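Local coordinates for oligopeptide-binding protein appA (Bacillus subtilis, PDB 1XOC) that captures oligopeptides outside the cell membrane and delivers them to an ABC permease able to substitute for the OPP system in sporulation and genetic competence, at residues I310-N318 with L421-F431. Numbering follows the deposited sequence.
Sequences IPESPLSWN and LSTFPDQYDIF
Behind the wall of the peptide-binding cleft, where S422 and T423 hydrogen-bond the backbone of the bound nonapeptide, P425 packs against E312, S316, W317 and N318. Its CG lies over one face of the W317 indole, 3.9 Å from the centroid of the six-membered ring, a CH-pi contact offset toward the rim. A chi1 of 56° puts W317 CG between the backbone N and the carbonyl carbon, which turns the indole over P425, and R463 adds a cation-pi contact. CB of N318 touches P425 CG at 3.5 Å, while OD1 of N318 is hydrogen-bonded to S467 OG on helix 463-480. E312, bent at chi2 (51°), lays OE2 against P425 CB at 3.4 Å; its OE1 accepts from S313 N at 2.9 Å. Two waters lie between this buried carboxylate and S422 O, within hydrogen-bonding reach of both. Replacing E312 by alanine would probably leave S313 N without its side-chain acceptor and the two waters without the carboxylate they approach. W317 NE1 reaches T423 O through a water. The contact thus forms a second shell behind the peptide-contacting S422 and T423, in the ligand cleft of this family 5 solute-binding protein.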
ATOM      1  N   ILE A 310       8.907  12.789  -7.087  1.00 32.89           N
ATOM      2  CA  ILE A 310       9.801  11.692  -6.719  1.00 33.29           C
ATOM      3  C   ILE A 310       8.974  10.501  -6.210  1.00 32.29           C
ATOM      4  O   ILE A 310       8.006  10.698  -5.472  1.00 30.46           O
ATOM      5  CB  ILE A 310      10.779  12.214  -5.633  1.00 32.98           C
ATOM      6  CG1 ILE A 310      11.618  13.334  -6.227  1.00 36.40           C
ATOM      7  CG2 ILE A 310      11.674  11.136  -5.045  1.00 34.11           C
ATOM      8  CD1 ILE A 310      12.330  14.124  -5.207  1.00 36.91           C
ATOM      9  N   PRO A 311       9.361   9.253  -6.584  1.00 32.70           N
ATOM     10  CA  PRO A 311       8.643   8.056  -6.123  1.00 33.08           C
ATOM     11  C   PRO A 311       8.983   7.659  -4.681  1.00 33.36           C
ATOM     12  O   PRO A 311       9.281   6.494  -4.386  1.00 34.82           O
ATOM     13  CB  PRO A 311       9.110   6.986  -7.130  1.00 34.08           C
ATOM     14  CG  PRO A 311      10.473   7.382  -7.438  1.00 34.05           C
ATOM     15  CD  PRO A 311      10.451   8.889  -7.505  1.00 32.92           C
ATOM     16  N   GLU A 312       8.926   8.621  -3.775  1.00 31.85           N
ATOM     17  CA  GLU A 312       9.213   8.352  -2.362  1.00 31.21           C
ATOM     18  C   GLU A 312       8.551   9.438  -1.537  1.00 30.25           C
ATOM     19  O   GLU A 312       8.331  10.542  -2.009  1.00 30.52           O
ATOM     20  CB  GLU A 312      10.717   8.341  -2.110  1.00 31.68           C
ATOM     21  CG  GLU A 312      11.125   7.921  -0.665  1.00 32.36           C
ATOM     22  CD  GLU A 312      10.464   6.608  -0.198  1.00 36.42           C
ATOM     23  OE1 GLU A 312       9.447   6.670   0.533  1.00 36.08           O
ATOM     24  OE2 GLU A 312      10.976   5.521  -0.573  1.00 40.75           O
ATOM     25  N   SER A 313       8.198   9.106  -0.307  1.00 29.90           N
ATOM     26  CA  SER A 313       7.537  10.056   0.570  1.00 29.22           C
ATOM     27  C   SER A 313       8.570  10.973   1.221  1.00 28.47           C
ATOM     28  O   SER A 313       9.650  10.512   1.634  1.00 27.85           O
ATOM     29  CB  SER A 313       6.845   9.300   1.687  1.00 29.98           C
ATOM     30  OG  SER A 313       6.278  10.186   2.595  1.00 28.73           O
ATOM     31  N   PRO A 314       8.244  12.277   1.354  1.00 27.94           N
ATOM     32  CA  PRO A 314       9.081  13.186   2.166  1.00 27.75           C
ATOM     33  C   PRO A 314       9.350  12.721   3.593  1.00 28.34           C
ATOM     34  O   PRO A 314      10.294  13.214   4.202  1.00 26.37           O
ATOM     35  CB  PRO A 314       8.291  14.493   2.156  1.00 27.67           C
ATOM     36  CG  PRO A 314       7.484  14.414   0.883  1.00 28.83           C
ATOM     37  CD  PRO A 314       7.151  12.998   0.709  1.00 28.26           C
ATOM     38  N   LEU A 315       8.576  11.778   4.115  1.00 28.35           N
ATOM     39  CA  LEU A 315       8.808  11.225   5.440  1.00 28.74           C
ATOM     40  C   LEU A 315      10.030  10.304   5.487  1.00 28.91           C
ATOM     41  O   LEU A 315      10.553  10.011   6.561  1.00 30.77           O
ATOM     42  CB  LEU A 315       7.566  10.460   5.956  1.00 29.08           C
ATOM     43  CG  LEU A 315       6.319  11.307   6.236  1.00 30.29           C
ATOM     44  CD1 LEU A 315       5.179  10.423   6.631  1.00 30.36           C
ATOM     45  CD2 LEU A 315       6.619  12.299   7.335  1.00 29.01           C
ATOM     46  N   SER A 316      10.452   9.808   4.333  1.00 28.37           N
ATOM     47  CA  SER A 316      11.486   8.804   4.285  1.00 28.95           C
ATOM     48  C   SER A 316      12.855   9.422   4.527  1.00 28.69           C
ATOM     49  O   SER A 316      13.193  10.480   3.967  1.00 28.63           O
ATOM     50  CB  SER A 316      11.515   8.128   2.933  1.00 30.04           C
ATOM     51  OG  SER A 316      12.609   7.231   2.883  1.00 29.76           O
ATOM     52  N   TRP A 317      13.687   8.713   5.284  1.00 29.48           N
ATOM     53  CA  TRP A 317      15.080   9.118   5.441  1.00 29.01           C
ATOM     54  C   TRP A 317      15.816   9.084   4.105  1.00 29.11           C
ATOM     55  O   TRP A 317      16.878   9.684   3.972  1.00 28.45           O
ATOM     56  CB  TRP A 317      15.825   8.251   6.467  1.00 28.81           C
ATOM     57  CG  TRP A 317      15.816   6.779   6.200  1.00 28.34           C
ATOM     58  CD1 TRP A 317      14.970   5.873   6.748  1.00 29.78           C
ATOM     59  CD2 TRP A 317      16.701   6.029   5.350  1.00 28.14           C
ATOM     60  NE1 TRP A 317      15.239   4.627   6.281  1.00 31.68           N
ATOM     61  CE2 TRP A 317      16.323   4.681   5.449  1.00 29.47           C
ATOM     62  CE3 TRP A 317      17.782   6.357   4.548  1.00 29.23           C
ATOM     63  CZ2 TRP A 317      16.967   3.661   4.742  1.00 29.31           C
ATOM     64  CZ3 TRP A 317      18.451   5.339   3.863  1.00 30.14           C
ATOM     65  CH2 TRP A 317      18.038   4.010   3.964  1.00 30.91           C
ATOM     66  N   ASN A 318      15.274   8.381   3.120  1.00 29.24           N
ATOM     67  CA  ASN A 318      15.933   8.277   1.824  1.00 29.50           C
ATOM     68  C   ASN A 318      15.471   9.331   0.828  1.00 30.09           C
ATOM     69  O   ASN A 318      15.927   9.347  -0.316  1.00 31.56           O
ATOM     70  CB  ASN A 318      15.677   6.895   1.237  1.00 30.25           C
ATOM     71  CG  ASN A 318      16.729   6.477   0.231  1.00 30.34           C
ATOM     72  OD1 ASN A 318      17.910   6.793   0.368  1.00 33.54           O
ATOM     73  ND2 ASN A 318      16.299   5.763  -0.799  1.00 34.39           N
ATOM     74  N   LEU A 421       3.440   3.319   1.022  1.00 31.12           N
ATOM     75  CA  LEU A 421       4.801   2.936   0.754  1.00 31.32           C
ATOM     76  C   LEU A 421       5.393   2.056   1.812  1.00 31.69           C
ATOM     77  O   LEU A 421       4.968   2.045   2.948  1.00 31.28           O
ATOM     78  CB  LEU A 421       5.657   4.192   0.568  1.00 31.17           C
ATOM     79  CG  LEU A 421       5.265   4.985  -0.682  1.00 31.47           C
ATOM     80  CD1 LEU A 421       5.798   6.402  -0.636  1.00 36.57           C
ATOM     81  CD2 LEU A 421       5.710   4.292  -1.964  1.00 36.67           C
ATOM     82  N   SER A 422       6.396   1.287   1.424  1.00 31.85           N
ATOM     83  CA  SER A 422       7.160   0.554   2.414  1.00 33.05           C
ATOM     84  C   SER A 422       7.870   1.526   3.349  1.00 32.85           C
ATOM     85  O   SER A 422       8.332   2.601   2.921  1.00 33.34           O
ATOM     86  CB  SER A 422       8.207  -0.316   1.732  1.00 33.50           C
ATOM     87  OG  SER A 422       8.843  -1.111   2.708  0.70 37.19           O
ATOM     88  N   THR A 423       8.013   1.134   4.613  1.00 32.50           N
ATOM     89  CA  THR A 423       8.741   1.947   5.591  1.00 32.49           C
ATOM     90  C   THR A 423      10.248   1.847   5.410  1.00 33.46           C
ATOM     91  O   THR A 423      11.003   2.654   5.960  1.00 33.16           O
ATOM     92  CB  THR A 423       8.378   1.577   7.068  1.00 32.21           C
ATOM     93  OG1 THR A 423       8.641   0.203   7.298  1.00 30.08           O
ATOM     94  CG2 THR A 423       6.918   1.822   7.350  1.00 33.20           C
ATOM     95  N   PHE A 424      10.689   0.824   4.682  1.00 33.48           N
ATOM     96  CA  PHE A 424      12.079   0.694   4.269  1.00 34.00           C
ATOM     97  C   PHE A 424      12.144   1.049   2.807  1.00 34.04           C
ATOM     98  O   PHE A 424      11.543   0.395   1.964  1.00 35.28           O
ATOM     99  CB  PHE A 424      12.600  -0.717   4.492  1.00 34.06           C
ATOM    100  CG  PHE A 424      14.036  -0.885   4.141  1.00 33.95           C
ATOM    101  CD1 PHE A 424      15.004  -0.329   4.945  1.00 31.73           C
ATOM    102  CD2 PHE A 424      14.418  -1.572   2.996  1.00 35.00           C
ATOM    103  CE1 PHE A 424      16.365  -0.467   4.642  1.00 35.00           C
ATOM    104  CE2 PHE A 424      15.779  -1.699   2.681  1.00 34.69           C
ATOM    105  CZ  PHE A 424      16.734  -1.149   3.505  1.00 35.26           C
ATOM    106  N   PRO A 425      12.862   2.123   2.483  1.00 34.75           N
ATOM    107  CA  PRO A 425      12.795   2.687   1.139  1.00 35.70           C
ATOM    108  C   PRO A 425      13.590   1.857   0.132  1.00 36.95           C
ATOM    109  O   PRO A 425      14.813   1.832   0.187  1.00 38.23           O
ATOM    110  CB  PRO A 425      13.400   4.080   1.336  1.00 35.75           C
ATOM    111  CG  PRO A 425      14.396   3.881   2.408  1.00 34.41           C
ATOM    112  CD  PRO A 425      13.764   2.895   3.355  1.00 34.34           C
ATOM    113  N   ASP A 426      12.885   1.161  -0.761  1.00 38.07           N
ATOM    114  CA  ASP A 426      13.522   0.366  -1.831  1.00 38.33           C
ATOM    115  C   ASP A 426      12.477   0.218  -2.969  1.00 38.73           C
ATOM    116  O   ASP A 426      11.393  -0.403  -2.791  1.00 40.44           O
ATOM    117  CB  ASP A 426      14.048  -1.003  -1.312  1.00 39.12           C
ATOM    118  CG  ASP A 426      14.753  -1.854  -2.414  1.00 40.71           C
ATOM    119  OD1 ASP A 426      15.377  -2.928  -2.106  1.00 45.99           O
ATOM    120  OD2 ASP A 426      14.720  -1.438  -3.594  1.00 46.46           O
ATOM    121  N   GLN A 427      12.820   0.811  -4.119  1.00 37.31           N
ATOM    122  CA  GLN A 427      11.965   0.916  -5.302  1.00 36.12           C
ATOM    123  C   GLN A 427      11.949  -0.352  -6.150  1.00 34.34           C
ATOM    124  O   GLN A 427      11.198  -0.435  -7.114  1.00 33.97           O
ATOM    125  CB  GLN A 427      12.479   2.046  -6.199  1.00 37.10           C
ATOM    126  CG  GLN A 427      12.546   3.413  -5.549  1.00 40.34           C
ATOM    127  CD  GLN A 427      11.271   3.798  -4.931  1.00 43.06           C
ATOM    128  OE1 GLN A 427      11.228   4.188  -3.750  1.00 50.24           O
ATOM    129  NE2 GLN A 427      10.188   3.666  -5.693  1.00 44.17           N
ATOM    130  N   TYR A 428      12.804  -1.307  -5.817  1.00 32.00           N
ATOM    131  CA  TYR A 428      12.924  -2.560  -6.558  1.00 31.97           C
ATOM    132  C   TYR A 428      11.551  -3.250  -6.710  1.00 31.10           C
ATOM    133  O   TYR A 428      11.219  -3.740  -7.782  1.00 29.16           O
ATOM    134  CB  TYR A 428      13.911  -3.468  -5.833  1.00 31.69           C
ATOM    135  CG  TYR A 428      14.124  -4.826  -6.436  1.00 31.89           C
ATOM    136  CD1 TYR A 428      15.209  -5.096  -7.258  1.00 31.89           C
ATOM    137  CD2 TYR A 428      13.259  -5.872  -6.129  1.00 32.17           C
ATOM    138  CE1 TYR A 428      15.405  -6.369  -7.774  1.00 31.08           C
ATOM    139  CE2 TYR A 428      13.452  -7.135  -6.640  1.00 32.50           C
ATOM    140  CZ  TYR A 428      14.512  -7.373  -7.468  1.00 31.75           C
ATOM    141  OH  TYR A 428      14.701  -8.650  -7.963  1.00 34.80           O
ATOM    142  N   ASP A 429      10.764  -3.295  -5.633  1.00 31.19           N
ATOM    143  CA  ASP A 429       9.517  -4.056  -5.626  1.00 32.03           C
ATOM    144  C   ASP A 429       8.543  -3.549  -6.677  1.00 31.85           C
ATOM    145  O   ASP A 429       7.742  -4.318  -7.202  1.00 30.75           O
ATOM    146  CB  ASP A 429       8.842  -4.020  -4.227  1.00 33.22           C
ATOM    147  CG  ASP A 429       9.562  -4.870  -3.186  1.00 38.89           C
ATOM    148  OD1 ASP A 429      10.508  -5.604  -3.550  1.00 44.76           O
ATOM    149  OD2 ASP A 429       9.166  -4.833  -1.969  1.00 47.86           O
ATOM    150  N   ILE A 430       8.602  -2.256  -6.964  1.00 31.29           N
ATOM    151  CA  ILE A 430       7.639  -1.593  -7.833  1.00 31.66           C
ATOM    152  C   ILE A 430       8.170  -1.340  -9.251  1.00 31.10           C
ATOM    153  O   ILE A 430       7.402  -1.397 -10.200  1.00 29.72           O
ATOM    154  CB  ILE A 430       7.175  -0.254  -7.175  1.00 32.62           C
ATOM    155  CG1 ILE A 430       6.378  -0.563  -5.882  1.00 34.93           C
ATOM    156  CG2 ILE A 430       6.348   0.565  -8.132  1.00 33.05           C
ATOM    157  CD1 ILE A 430       6.044   0.698  -5.053  1.00 36.73           C
ATOM    158  N   PHE A 431       9.457  -1.071  -9.395  1.00 29.22           N
ATOM    159  CA  PHE A 431      10.028  -0.633 -10.690  1.00 29.85           C
ATOM    160  C   PHE A 431      11.056  -1.547 -11.348  1.00 29.64           C
ATOM    161  O   PHE A 431      11.399  -1.356 -12.529  1.00 29.87           O
ATOM    162  CB  PHE A 431      10.606   0.776 -10.565  1.00 30.46           C
ATOM    163  CG  PHE A 431       9.579   1.842 -10.224  1.00 29.78           C
ATOM    164  CD1 PHE A 431       8.581   2.188 -11.119  1.00 31.09           C
ATOM    165  CD2 PHE A 431       9.614   2.491  -9.002  1.00 32.70           C
ATOM    166  CE1 PHE A 431       7.644   3.174 -10.790  1.00 31.51           C
ATOM    167  CE2 PHE A 431       8.658   3.462  -8.678  1.00 32.82           C
ATOM    168  CZ  PHE A 431       7.696   3.805  -9.602  1.00 31.95           C
TER
HETATM  169  O   HOH W   1       7.746   4.103  -5.137  1.00 25.86           O
HETATM  170  O   HOH W   2       8.947   5.245   2.806  1.00 30.50           O
HETATM  171  O   HOH W   3       9.470   3.256   0.000  1.00 37.97           O
HETATM  172  O   HOH W   4      11.222   5.161   4.243  1.00 34.86           O
HETATM  173  O   HOH W   5      13.367   2.341   7.095  1.00 34.08           O